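PDB 1UES: superoxide dismutase from Porphyromonas gingivalis, which converts superoxide radicals into oxygen and hydrogen peroxide, using one manganese or iron ion per subunit of its homodimer. Local coordinates for residues 4-9 and 30-35; 54-59 and 66-71; 95-98 and 103-106; 112-117 and 122-127. The protein carries 1 engineered substitution. All blocks are in the same frame, centred on the assembly; numbering follows the deposited sequence.

Interaction 1 of 4, residues 4-9 and 30-35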
loop_
_atom_site.group_PDB
_atom_site.type_symbol
_atom_site.label_atom_id
_atom_site.label_comp_id
_atom_site.label_asym_id
_atom_site.label_seq_id
_atom_site.Cartn_x
_atom_site.Cartn_y
_atom_site.Cartn_z
ATOM N N GLU A 4 -3.435 -19.856 12.991
ATOM C CA GLU A 4 -2.785 -20.627 11.956
ATOM C C GLU A 4 -2.655 -19.958 10.598
ATOM O O GLU A 4 -3.420 -19.063 10.261
ATOM C CB GLU A 4 -3.592 -21.920 11.729
ATOM C CG GLU A 4 -4.205 -22.604 12.970
ATOM C CD GLU A 4 -5.371 -21.841 13.670
ATOM O OE1 GLU A 4 -5.730 -22.275 14.805
ATOM O OE2 GLU A 4 -5.925 -20.842 13.127
ATOM N N LEU A 5 -1.666 -20.416 9.843
ATOM C CA LEU A 5 -1.508 -19.986 8.461
ATOM C C LEU A 5 -2.433 -21.004 7.750
ATOM O O LEU A 5 -2.193 -22.215 7.773
ATOM C CB LEU A 5 -0.064 -20.167 7.967
ATOM C CG LEU A 5 0.110 -19.945 6.452
ATOM C CD1 LEU A 5 -0.422 -18.570 6.049
ATOM C CD2 LEU A 5 1.590 -20.092 6.056
ATOM N N ILE A 6 -3.493 -20.532 7.128
ATOM C CA ILE A 6 -4.404 -21.454 6.478
ATOM C C ILE A 6 -3.774 -22.288 5.352
ATOM O O ILE A 6 -2.854 -21.871 4.662
ATOM C CB ILE A 6 -5.647 -20.736 5.931
ATOM C CG1 ILE A 6 -5.230 -19.651 4.931
ATOM C CG2 ILE A 6 -6.441 -20.128 7.080
ATOM C CD1 ILE A 6 -6.330 -19.271 4.030
ATOM N N SER A 7 -4.268 -23.503 5.209
ATOM C CA SER A 7 -3.779 -24.375 4.156
ATOM C C SER A 7 -4.695 -24.020 2.993
ATOM O O SER A 7 -5.879 -23.818 3.201
ATOM C CB SER A 7 -3.966 -25.831 4.572
ATOM O OG SER A 7 -5.348 -26.080 4.740
ATOM N N LEU A 8 -4.153 -23.906 1.784
ATOM C CA LEU A 8 -4.966 -23.548 0.623
ATOM C C LEU A 8 -5.769 -24.741 0.133
ATOM O O LEU A 8 -5.286 -25.866 0.175
ATOM C CB LEU A 8 -4.083 -23.028 -0.502
ATOM C CG LEU A 8 -3.356 -21.739 -0.161
ATOM C CD1 LEU A 8 -2.371 -21.471 -1.264
ATOM C CD2 LEU A 8 -4.352 -20.573 -0.013
ATOM N N PRO A 9 -7.010 -24.505 -0.336
ATOM C CA PRO A 9 -7.907 -25.549 -0.836
ATOM C C PRO A 9 -7.635 -25.968 -2.277
ATOM O O PRO A 9 -8.414 -26.732 -2.858
ATOM C CB PRO A 9 -9.302 -24.940 -0.670
ATOM C CG PRO A 9 -9.108 -23.475 -0.581
ATOM C CD PRO A 9 -7.643 -23.174 -0.390
ATOM N N LYS A 30 4.384 -15.794 2.571
ATOM C CA LYS A 30 5.182 -14.834 3.320
ATOM C C LYS A 30 4.357 -13.737 3.987
ATOM O O LYS A 30 4.468 -13.539 5.195
ATOM C CB LYS A 30 6.239 -14.213 2.406
ATOM C CG LYS A 30 7.221 -15.259 1.873
ATOM C CD LYS A 30 8.008 -15.862 3.036
ATOM C CE LYS A 30 9.209 -16.706 2.554
ATOM N NZ LYS A 30 8.908 -18.153 2.703
ATOM N N HIS A 31 3.548 -13.009 3.214
ATOM C CA HIS A 31 2.731 -11.953 3.822
ATOM C C HIS A 31 1.759 -12.462 4.856
ATOM O O HIS A 31 1.701 -11.932 5.983
ATOM C CB HIS A 31 1.928 -11.209 2.764
ATOM C CG HIS A 31 2.762 -10.331 1.897
ATOM N ND1 HIS A 31 2.998 -9.007 2.178
ATOM C CD2 HIS A 31 3.399 -10.591 0.730
ATOM C CE1 HIS A 31 3.740 -8.485 1.219
ATOM N NE2 HIS A 31 4.002 -9.422 0.332
ATOM N N LEU A 32 0.944 -13.448 4.483
ATOM C CA LEU A 32 -0.016 -13.960 5.448
ATOM C C LEU A 32 0.674 -14.610 6.645
ATOM O O LEU A 32 0.253 -14.436 7.781
ATOM C CB LEU A 32 -1.002 -14.911 4.783
ATOM C CG LEU A 32 -2.137 -15.483 5.648
ATOM C CD1 LEU A 32 -2.888 -14.354 6.400
ATOM C CD2 LEU A 32 -3.113 -16.217 4.740
ATOM N N LYS A 33 1.741 -15.359 6.410
ATOM C CA LYS A 33 2.475 -15.935 7.519
ATOM C C LYS A 33 2.933 -14.817 8.485
ATOM O O LYS A 33 2.851 -14.953 9.713
ATOM C CB LYS A 33 3.679 -16.710 6.968
ATOM C CG LYS A 33 4.595 -17.288 8.041
ATOM C CD LYS A 33 6.075 -16.989 7.735
ATOM C CE LYS A 33 6.434 -15.494 7.829
ATOM N NZ LYS A 33 6.816 -14.820 6.549
ATOM N N THR A 34 3.422 -13.699 7.948
ATOM C CA THR A 34 3.869 -12.605 8.796
ATOM C C THR A 34 2.717 -12.009 9.616
ATOM O O THR A 34 2.886 -11.690 10.811
ATOM C CB THR A 34 4.535 -11.496 7.942
ATOM O OG1 THR A 34 5.738 -12.016 7.362
ATOM C CG2 THR A 34 4.878 -10.303 8.768
ATOM N N TYR A 35 1.547 -11.871 8.989
ATOM C CA TYR A 35 0.381 -11.329 9.688
ATOM C C TYR A 35 -0.011 -12.235 10.849
ATOM O O TYR A 35 -0.337 -11.746 11.942
ATOM C CB TYR A 35 -0.825 -11.212 8.745
ATOM C CG TYR A 35 -0.695 -10.070 7.778
ATOM C CD1 TYR A 35 -0.340 -8.794 8.231
ATOM C CD2 TYR A 35 -0.899 -10.256 6.410
ATOM C CE1 TYR A 35 -0.201 -7.723 7.347
ATOM C CE2 TYR A 35 -0.754 -9.177 5.520
ATOM C CZ TYR A 35 -0.412 -7.933 5.995
ATOM O OH TYR A 35 -0.303 -6.848 5.162
#

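Interaction 2 of 4, residues 54-59 and 66-71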
loop_
_atom_site.group_PDB
_atom_site.type_symbol
_atom_site.label_atom_id
_atom_site.label_comp_id
_atom_site.label_asym_id
_atom_site.label_seq_id
_atom_site.Cartn_x
_atom_site.Cartn_y
_atom_site.Cartn_z
ATOM N N ASN A 54 -12.477 -13.707 14.638
ATOM C CA ASN A 54 -13.587 -12.807 14.413
ATOM C C ASN A 54 -13.802 -11.803 15.552
ATOM O O ASN A 54 -14.091 -10.625 15.322
ATOM C CB ASN A 54 -14.833 -13.640 14.208
ATOM C CG ASN A 54 -15.689 -13.106 13.118
ATOM O OD1 ASN A 54 -16.790 -12.626 13.369
ATOM N ND2 ASN A 54 -15.193 -13.178 11.891
ATOM N N THR A 55 -13.660 -12.268 16.791
ATOM C CA THR A 55 -13.831 -11.391 17.955
ATOM C C THR A 55 -12.730 -10.336 17.967
ATOM O O THR A 55 -12.965 -9.167 18.228
ATOM C CB THR A 55 -13.764 -12.211 19.265
ATOM O OG1 THR A 55 -14.886 -13.099 19.320
ATOM C CG2 THR A 55 -13.773 -11.305 20.494
ATOM N N ILE A 56 -11.505 -10.747 17.670
ATOM C CA ILE A 56 -10.429 -9.774 17.669
ATOM C C ILE A 56 -10.638 -8.701 16.597
ATOM O O ILE A 56 -10.337 -7.536 16.824
ATOM C CB ILE A 56 -9.060 -10.460 17.452
ATOM C CG1 ILE A 56 -8.837 -11.513 18.540
ATOM C CG2 ILE A 56 -7.957 -9.419 17.477
ATOM C CD1 ILE A 56 -7.638 -12.442 18.256
ATOM N N VAL A 57 -11.135 -9.088 15.423
ATOM C CA VAL A 57 -11.345 -8.099 14.375
ATOM C C VAL A 57 -12.487 -7.143 14.732
ATOM O O VAL A 57 -12.439 -5.976 14.379
ATOM C CB VAL A 57 -11.643 -8.759 12.990
ATOM C CG1 VAL A 57 -11.878 -7.665 11.929
ATOM C CG2 VAL A 57 -10.462 -9.652 12.557
ATOM N N GLN A 58 -13.505 -7.646 15.419
ATOM C CA GLN A 58 -14.631 -6.789 15.814
ATOM C C GLN A 58 -14.303 -5.826 16.941
ATOM O O GLN A 58 -14.907 -4.751 17.038
ATOM C CB GLN A 58 -15.830 -7.613 16.284
ATOM C CG GLN A 58 -16.229 -8.774 15.428
ATOM C CD GLN A 58 -17.338 -9.594 16.049
ATOM O OE1 GLN A 58 -18.359 -9.851 15.409
ATOM N NE2 GLN A 58 -17.142 -10.028 17.292
ATOM N N LYS A 59 -13.336 -6.178 17.784
ATOM C CA LYS A 59 -13.038 -5.344 18.950
ATOM C C LYS A 59 -11.683 -4.670 19.080
ATOM O O LYS A 59 -11.559 -3.644 19.751
ATOM C CB LYS A 59 -13.239 -6.159 20.235
ATOM C CG LYS A 59 -14.446 -7.104 20.281
ATOM C CD LYS A 59 -14.285 -8.088 21.457
ATOM C CE LYS A 59 -15.468 -8.050 22.401
ATOM N NZ LYS A 59 -16.330 -9.264 22.253
ATOM N N ASN A 66 -4.593 -4.325 13.007
ATOM C CA ASN A 66 -3.974 -4.412 11.675
ATOM C C ASN A 66 -3.624 -5.848 11.298
ATOM O O ASN A 66 -3.843 -6.282 10.147
ATOM C CB ASN A 66 -2.718 -3.512 11.599
ATOM C CG ASN A 66 -3.065 -2.028 11.610
ATOM O OD1 ASN A 66 -4.197 -1.656 11.298
ATOM N ND2 ASN A 66 -2.092 -1.169 11.982
ATOM N N ASN A 67 -3.108 -6.622 12.253
ATOM C CA ASN A 67 -2.754 -7.985 11.906
ATOM C C ASN A 67 -3.946 -8.917 11.902
ATOM O O ASN A 67 -4.025 -9.805 11.073
ATOM C CB ASN A 67 -1.642 -8.493 12.817
ATOM C CG ASN A 67 -0.333 -7.791 12.540
ATOM O OD1 ASN A 67 0.314 -8.058 11.514
ATOM N ND2 ASN A 67 0.084 -6.903 13.441
ATOM N N ALA A 68 -4.903 -8.663 12.789
ATOM C CA ALA A 68 -6.118 -9.488 12.856
ATOM C C ALA A 68 -6.932 -9.288 11.572
ATOM O O ALA A 68 -7.346 -10.266 10.926
ATOM C CB ALA A 68 -6.976 -9.067 14.081
ATOM N N GLY A 69 -7.173 -8.014 11.231
ATOM C CA GLY A 69 -7.940 -7.673 10.051
ATOM C C GLY A 69 -7.293 -8.272 8.824
ATOM O O GLY A 69 -8.001 -8.840 8.003
ATOM N N GLN A 70 -5.964 -8.178 8.730
ATOM C CA GLN A 70 -5.264 -8.747 7.570
ATOM C C GLN A 70 -5.394 -10.265 7.547
ATOM O O GLN A 70 -5.582 -10.848 6.473
ATOM C CB GLN A 70 -3.791 -8.329 7.562
ATOM C CG GLN A 70 -3.562 -6.884 7.065
ATOM C CD GLN A 70 -4.121 -6.629 5.651
ATOM O OE1 GLN A 70 -5.329 -6.466 5.473
ATOM N NE2 GLN A 70 -3.241 -6.588 4.659
ATOM N N THR A 71 -5.310 -10.917 8.708
ATOM C CA THR A 71 -5.446 -12.362 8.733
ATOM C C THR A 71 -6.833 -12.755 8.257
ATOM O O THR A 71 -6.980 -13.584 7.377
ATOM C CB THR A 71 -5.174 -12.947 10.132
ATOM O OG1 THR A 71 -3.837 -12.636 10.493
ATOM C CG2 THR A 71 -5.303 -14.446 10.141
#

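Interaction 3 of 4, residues 95-98 and 103-106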
loop_
_atom_site.group_PDB
_atom_site.type_symbol
_atom_site.label_atom_id
_atom_site.label_comp_id
_atom_site.label_asym_id
_atom_site.label_seq_id
_atom_site.Cartn_x
_atom_site.Cartn_y
_atom_site.Cartn_z
ATOM N N GLU A 95 -29.759 -13.450 -7.515
ATOM C CA GLU A 95 -30.962 -12.636 -7.588
ATOM C C GLU A 95 -30.822 -11.335 -6.792
ATOM O O GLU A 95 -31.343 -10.298 -7.206
ATOM C CB GLU A 95 -32.172 -13.442 -7.096
ATOM C CG GLU A 95 -32.390 -14.755 -7.860
ATOM C CD GLU A 95 -33.028 -14.566 -9.238
ATOM O OE1 GLU A 95 -32.288 -14.444 -10.246
ATOM O OE2 GLU A 95 -34.278 -14.548 -9.321
ATOM N N ALA A 96 -30.111 -11.386 -5.663
ATOM C CA ALA A 96 -29.910 -10.203 -4.833
ATOM C C ALA A 96 -29.047 -9.188 -5.585
ATOM O O ALA A 96 -29.288 -7.993 -5.519
ATOM C CB ALA A 96 -29.243 -10.586 -3.504
ATOM N N ILE A 97 -28.037 -9.685 -6.290
ATOM C CA ILE A 97 -27.150 -8.827 -7.071
ATOM C C ILE A 97 -27.939 -8.196 -8.231
ATOM O O ILE A 97 -27.792 -7.005 -8.516
ATOM C CB ILE A 97 -25.949 -9.649 -7.632
ATOM C CG1 ILE A 97 -24.914 -9.870 -6.523
ATOM C CG2 ILE A 97 -25.301 -8.927 -8.824
ATOM C CD1 ILE A 97 -23.854 -10.880 -6.872
ATOM N N ASP A 98 -28.763 -9.002 -8.902
ATOM C CA ASP A 98 -29.568 -8.511 -10.024
ATOM C C ASP A 98 -30.548 -7.453 -9.527
ATOM O O ASP A 98 -30.641 -6.354 -10.088
ATOM C CB ASP A 98 -30.363 -9.657 -10.656
ATOM C CG ASP A 98 -29.625 -10.337 -11.801
ATOM O OD1 ASP A 98 -30.221 -11.256 -12.418
ATOM O OD2 ASP A 98 -28.460 -9.959 -12.101
ATOM N N SER A 103 -27.794 -5.872 -12.703
ATOM C CA SER A 103 -27.283 -7.045 -13.387
ATOM C C SER A 103 -25.925 -7.387 -12.822
ATOM O O SER A 103 -25.316 -6.581 -12.124
ATOM C CB SER A 103 -27.114 -6.766 -14.881
ATOM O OG SER A 103 -26.147 -5.748 -15.125
ATOM N N PHE A 104 -25.447 -8.581 -13.133
ATOM C CA PHE A 104 -24.134 -8.975 -12.673
ATOM C C PHE A 104 -23.077 -8.074 -13.331
ATOM O O PHE A 104 -22.120 -7.642 -12.680
ATOM C CB PHE A 104 -23.876 -10.435 -13.033
ATOM C CG PHE A 104 -22.531 -10.939 -12.597
ATOM C CD1 PHE A 104 -22.037 -10.648 -11.326
ATOM C CD2 PHE A 104 -21.766 -11.714 -13.450
ATOM C CE1 PHE A 104 -20.791 -11.132 -10.921
ATOM C CE2 PHE A 104 -20.521 -12.204 -13.057
ATOM C CZ PHE A 104 -20.036 -11.911 -11.792
ATOM N N GLU A 105 -23.246 -7.786 -14.623
ATOM C CA GLU A 105 -22.283 -6.948 -15.344
ATOM C C GLU A 105 -22.133 -5.573 -14.741
ATOM O O GLU A 105 -21.016 -5.070 -14.590
ATOM C CB GLU A 105 -22.684 -6.809 -16.812
ATOM C CG GLU A 105 -22.398 -8.042 -17.625
ATOM C CD GLU A 105 -20.935 -8.453 -17.584
ATOM O OE1 GLU A 105 -20.063 -7.611 -17.894
ATOM O OE2 GLU A 105 -20.650 -9.624 -17.241
ATOM N N LYS A 106 -23.261 -4.956 -14.407
ATOM C CA LYS A 106 -23.248 -3.641 -13.795
ATOM C C LYS A 106 -22.572 -3.725 -12.422
ATOM O O LYS A 106 -21.842 -2.825 -12.028
ATOM C CB LYS A 106 -24.672 -3.115 -13.626
ATOM C CG LYS A 106 -24.750 -1.633 -13.321
ATOM C CD LYS A 106 -24.119 -0.812 -14.445
ATOM C CE LYS A 106 -24.178 0.686 -14.166
ATOM N NZ LYS A 106 -24.188 1.006 -12.706
HETATM O O HOH W 1 -27.171 -10.671 -14.330
#

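Interaction 4 of 4, residues 112-117 and 122-127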
loop_
_atom_site.group_PDB
_atom_site.type_symbol
_atom_site.label_atom_id
_atom_site.label_comp_id
_atom_site.label_asym_id
_atom_site.label_seq_id
_atom_site.Cartn_x
_atom_site.Cartn_y
_atom_site.Cartn_z
ATOM N N ASN A 112 -15.355 -3.112 -9.578
ATOM C CA ASN A 112 -14.051 -2.798 -10.153
ATOM C C ASN A 112 -13.718 -1.317 -9.931
ATOM O O ASN A 112 -12.584 -0.962 -9.581
ATOM C CB ASN A 112 -14.055 -3.083 -11.665
ATOM C CG ASN A 112 -14.105 -4.570 -11.998
ATOM O OD1 ASN A 112 -13.915 -5.434 -11.140
ATOM N ND2 ASN A 112 -14.375 -4.869 -13.261
ATOM N N THR A 113 -14.708 -0.443 -10.112
ATOM C CA THR A 113 -14.461 0.981 -9.954
ATOM C C THR A 113 -14.094 1.326 -8.520
ATOM O O THR A 113 -13.208 2.120 -8.289
ATOM C CB THR A 113 -15.666 1.837 -10.377
ATOM O OG1 THR A 113 -15.887 1.691 -11.789
ATOM C CG2 THR A 113 -15.375 3.282 -10.086
ATOM N N ALA A 114 -14.771 0.703 -7.565
ATOM C CA ALA A 114 -14.481 0.929 -6.156
ATOM C C ALA A 114 -13.050 0.469 -5.838
ATOM O O ALA A 114 -12.332 1.104 -5.057
ATOM C CB ALA A 114 -15.482 0.156 -5.297
ATOM N N GLY A 115 -12.645 -0.640 -6.447
ATOM C CA GLY A 115 -11.309 -1.164 -6.211
ATOM C C GLY A 115 -10.232 -0.297 -6.818
ATOM O O GLY A 115 -9.185 -0.052 -6.211
ATOM N N THR A 116 -10.498 0.182 -8.029
ATOM C CA THR A 116 -9.553 1.030 -8.733
ATOM C C THR A 116 -9.392 2.406 -8.084
ATOM O O THR A 116 -8.271 2.941 -8.048
ATOM C CB THR A 116 -9.982 1.207 -10.216
ATOM O OG1 THR A 116 -9.955 -0.063 -10.886
ATOM C CG2 THR A 116 -9.035 2.145 -10.939
ATOM N N THR A 117 -10.480 2.973 -7.554
ATOM C CA THR A 117 -10.413 4.295 -6.946
ATOM C C THR A 117 -10.007 4.315 -5.470
ATOM O O THR A 117 -9.912 5.381 -4.871
ATOM C CB THR A 117 -11.740 5.090 -7.103
ATOM O OG1 THR A 117 -12.796 4.406 -6.420
ATOM C CG2 THR A 117 -12.098 5.267 -8.592
ATOM N N GLY A 122 -5.534 -1.479 0.504
ATOM C CA GLY A 122 -6.834 -1.762 1.054
ATOM C C GLY A 122 -7.542 -2.911 0.379
ATOM O O GLY A 122 -6.914 -3.709 -0.333
ATOM N N TRP A 123 -8.846 -2.980 0.620
ATOM C CA TRP A 123 -9.712 -4.042 0.106
ATOM C C TRP A 123 -11.048 -3.510 -0.357
ATOM O O TRP A 123 -11.567 -2.585 0.257
ATOM C CB TRP A 123 -10.041 -5.034 1.214
ATOM C CG TRP A 123 -8.858 -5.573 1.922
ATOM C CD1 TRP A 123 -8.099 -4.926 2.868
ATOM C CD2 TRP A 123 -8.267 -6.867 1.743
ATOM N NE1 TRP A 123 -7.069 -5.740 3.284
ATOM C CE2 TRP A 123 -7.148 -6.930 2.614
ATOM C CE3 TRP A 123 -8.566 -7.979 0.940
ATOM C CZ2 TRP A 123 -6.328 -8.065 2.699
ATOM C CZ3 TRP A 123 -7.740 -9.112 1.028
ATOM C CH2 TRP A 123 -6.640 -9.136 1.903
ATOM N N VAL A 124 -11.596 -4.074 -1.437
ATOM C CA VAL A 124 -12.945 -3.678 -1.834
ATOM C C VAL A 124 -13.745 -4.931 -1.387
ATOM O O VAL A 124 -13.329 -6.077 -1.612
ATOM C CB VAL A 124 -13.076 -3.390 -3.354
ATOM C CG1 VAL A 124 -12.498 -4.497 -4.162
ATOM C CG2 VAL A 124 -14.541 -3.150 -3.706
ATOM N N TRP A 125 -14.839 -4.688 -0.684
ATOM C CA TRP A 125 -15.660 -5.761 -0.137
ATOM C C TRP A 125 -17.114 -5.721 -0.599
ATOM O O TRP A 125 -17.691 -4.645 -0.756
ATOM C CB TRP A 125 -15.647 -5.641 1.400
ATOM C CG TRP A 125 -14.581 -6.439 2.096
ATOM C CD1 TRP A 125 -13.432 -5.967 2.690
ATOM C CD2 TRP A 125 -14.577 -7.853 2.282
ATOM N NE1 TRP A 125 -12.716 -7.027 3.239
ATOM C CE2 TRP A 125 -13.397 -8.189 2.999
ATOM C CE3 TRP A 125 -15.456 -8.875 1.911
ATOM C CZ2 TRP A 125 -13.080 -9.512 3.345
ATOM C CZ3 TRP A 125 -15.140 -10.193 2.252
ATOM C CH2 TRP A 125 -13.959 -10.500 2.963
ATOM N N LEU A 126 -17.681 -6.896 -0.845
ATOM C CA LEU A 126 -19.096 -7.010 -1.142
ATOM C C LEU A 126 -19.556 -7.532 0.228
ATOM O O LEU A 126 -19.012 -8.508 0.740
ATOM C CB LEU A 126 -19.392 -8.035 -2.221
ATOM C CG LEU A 126 -20.895 -8.334 -2.341
ATOM C CD1 LEU A 126 -21.652 -7.079 -2.805
ATOM C CD2 LEU A 126 -21.100 -9.475 -3.292
ATOM N N ALA A 127 -20.501 -6.838 0.851
ATOM C CA ALA A 127 -20.974 -7.247 2.165
ATOM C C ALA A 127 -22.509 -7.245 2.227
ATOM O O ALA A 127 -23.169 -6.644 1.383
ATOM C CB ALA A 127 -20.408 -6.306 3.227
#

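Interaction 1 of 4, residues 4-9 and 30-35
Leu5, on the N-terminal arm of the iron/manganese superoxide dismutase fold, lies obliquely across Leu32 of helix 21-42, in the alpha-hairpin domain. Its two methyls divide the work. CD1 sits against the branch point of Leu32, 3.6 Å from Leu32 CG and 3.8 Å from Leu32 CD2, while CD2 reaches the next helix position and stops 4.1 Å from Lys33 CB. Leu5 gets there with CG anti to its backbone N (chi1 171°), which swings the branched end to the helix although the CA-CB bond itself points along the contact. Leu32 differs in that its CA-CB bond is aimed at the arm. Ile6 meets the same leucine at about a right angle: Ile6 CG1 touches only the CD2 methyl of Leu32, at 4.0 Å, so that this methyl is shared by two arm residues. The contact across the two segments is apolar, without a hydrogen bond. The arm is tied down beside it through Ile6 O, which is hydrogen-bonded to NE2 of His28. Leu32 also packs against His74, a ligand of the bound manganese, and the Leu32 side chain lies about 7 Å from the ion, consistent with a place in the second shell of the metal site. Lys33 offers just the root of its side chain to Leu5. Beyond that its chain bends away from the arm and folds back over its own helix, where NZ donates to Lys30 O at 3.0 Å, in the carbonyl plane and on a lone pair, with a C=O...NZ angle of 116°.

Interaction 2 of 4, residues 54-59 and 66-71
Two successive helices of the alpha-hairpin domain, the short helix 53-59 and the long helix 62-79, pack through a small apolar patch in which Ile56 and Val57 bear on Ala68 and Gly69. The short segments cross at -127°, with their axes 8.7 Å apart at closest approach. Ala68 CB is the focus, touched by one methyl from each of two adjacent residues: Ile56 CG2 at 3.6 Å and Val57 CG2 at 3.8 Å. In Ile56 the touching branch is the gamma methyl, which lies anti to the backbone N. Val57 CG2 slides past the alanine methyl onto the backbone, 3.6 Å from Ala68 O and 3.9 Å from Gly69 N. Val57 and Gly69 have the closest CA atoms of the two segments, 5.5 Å apart. In the iron/manganese superoxide dismutase fold helix 62-79 also bears the metal ligand His74, whose ND1 is hydrogen-bonded to Gln70 O, one residue after Gly69. Loop residues Phe48 and Val146 add to the apolar surroundings, against Ile56 and Val57 respectively. Within helix 62-79, Asn67 O accepts two bonds from Thr71, its N and its OG1 arriving from opposite faces of the carbonyl plane; the hydroxyl bond measures 2.9 Å from Thr71 OG1 to Asn67 O.

Interaction 3 of 4, residues 95-98 and 103-106
Ile97 and Asp98 carry the first segment's side of this contact, one with a methyl and the other with a carboxylate. Ile97 comes first and points its CA-CB bond at the start of the following helix. Its CG2, anti to the backbone N, rests on main chain, 4.0 Å from both Ser103 O and Phe104 CA. The same methyl lies at the edge of the Phe104 ring, near the ring plane, with Phe104 CD1 a looser 4.5 Å away. Pro89 touches both Ile97 and Phe104, and the ring of Trp184 meets that of Phe104 at about a right angle, extending the apolar side of the joint. These are two consecutive helices in the C-terminal domain of the superoxide dismutase fold, helix 91-101 giving way to helix 104-116 after a very short turn. Asp98 follows on the more exposed side. Its OD2 approaches the backbone of the second helix, lying 3.4 Å from Ser103 CA. A water bridges the two parts, donating to Asp98 OD2 at 2.7 Å and accepting from Phe104 N at 3.0 Å. The carboxylate is thereby coupled to a first-turn N-H, and its negative charge near the N-terminal end of a helix would be expected to suit the helix dipole. Ser103 itself is the N-cap: its CB points away from Ile97 and Asp98, and chi1 of 63° turns OG toward the helix it precedes. There Ser103 OG accepts from Lys106 N at 3.1 Å, the N-H...O angle being 162°.

Interaction 4 of 4, residues 112-117 and 122-127
Val124 presses its isopropyl group against Ala114 and Gly115, joining helix 104-116 to the central strand 122-128 of the three-stranded antiparallel sheet in the C-terminal domain. This is the tight part. Val124 CG2 meets the methyl of Ala114, CB to CG2 3.8 Å, while the branch carbon and the other methyl face bare backbone: Gly115 CA is 4.0 Å from Val124 CB and 4.1 Å from Val124 CG1. At chi1 50° the valine holds CG1 between its backbone N and carbonyl carbon, and CG2 anti to the N, bringing both methyls to the helix. Gly115 has no side chain to set between helix and valine, and its CA lies 5.3 Å from Val124 CA. Ile136 of the neighbouring strand 134-140 touches both Ala114 and Val124 and extends the apolar patch.

The outer side of the helix is different. Thr113 and Thr116 are exposed and turn to their own helix: Thr116 OG1 donates to Asn112 O at 3.1 Å from above the carbonyl plane, 42° out of it. Thr117 OG1 reaches Thr113 O at 3.0 Å, tilted from the carbonyl plane, on the face opposite to that used by Thr117 N. On the far side of the strand, Trp123 points away from the helix and stacks edge-to-face with the manganese ligand His74. With no hydrogen bond between helix and strand, their attachment here rests on van der Waals contact and burial of apolar surface, while Val124 and Trp125 pair through their backbones with Phe156 and Glu137 of the adjoining strands.

Overall arrangement
Interactions 2 and 4 are buried, whereas interactions 1 and 3 are only partly so. Interactions 1 and 2 belong to the alpha-hairpin domain and touch each other, Tyr35 OH lying 3.0 Å from Gln70 NE2 in a probable hydrogen bond; both also reach the second subunit. Interactions 3 and 4 share helix 104-116, one near its start and the other near its end, in the C-terminal domain. Gln70 OE1 of interaction 2 and Trp123 NE1 of interaction 4, 2.9 Å apart, make a probable hydrogen bond between the two domains. Three of the contacts are joined by apolar packing alone; interaction 3, its centre about 20 Å from the centre of the chain, adds a water bridge.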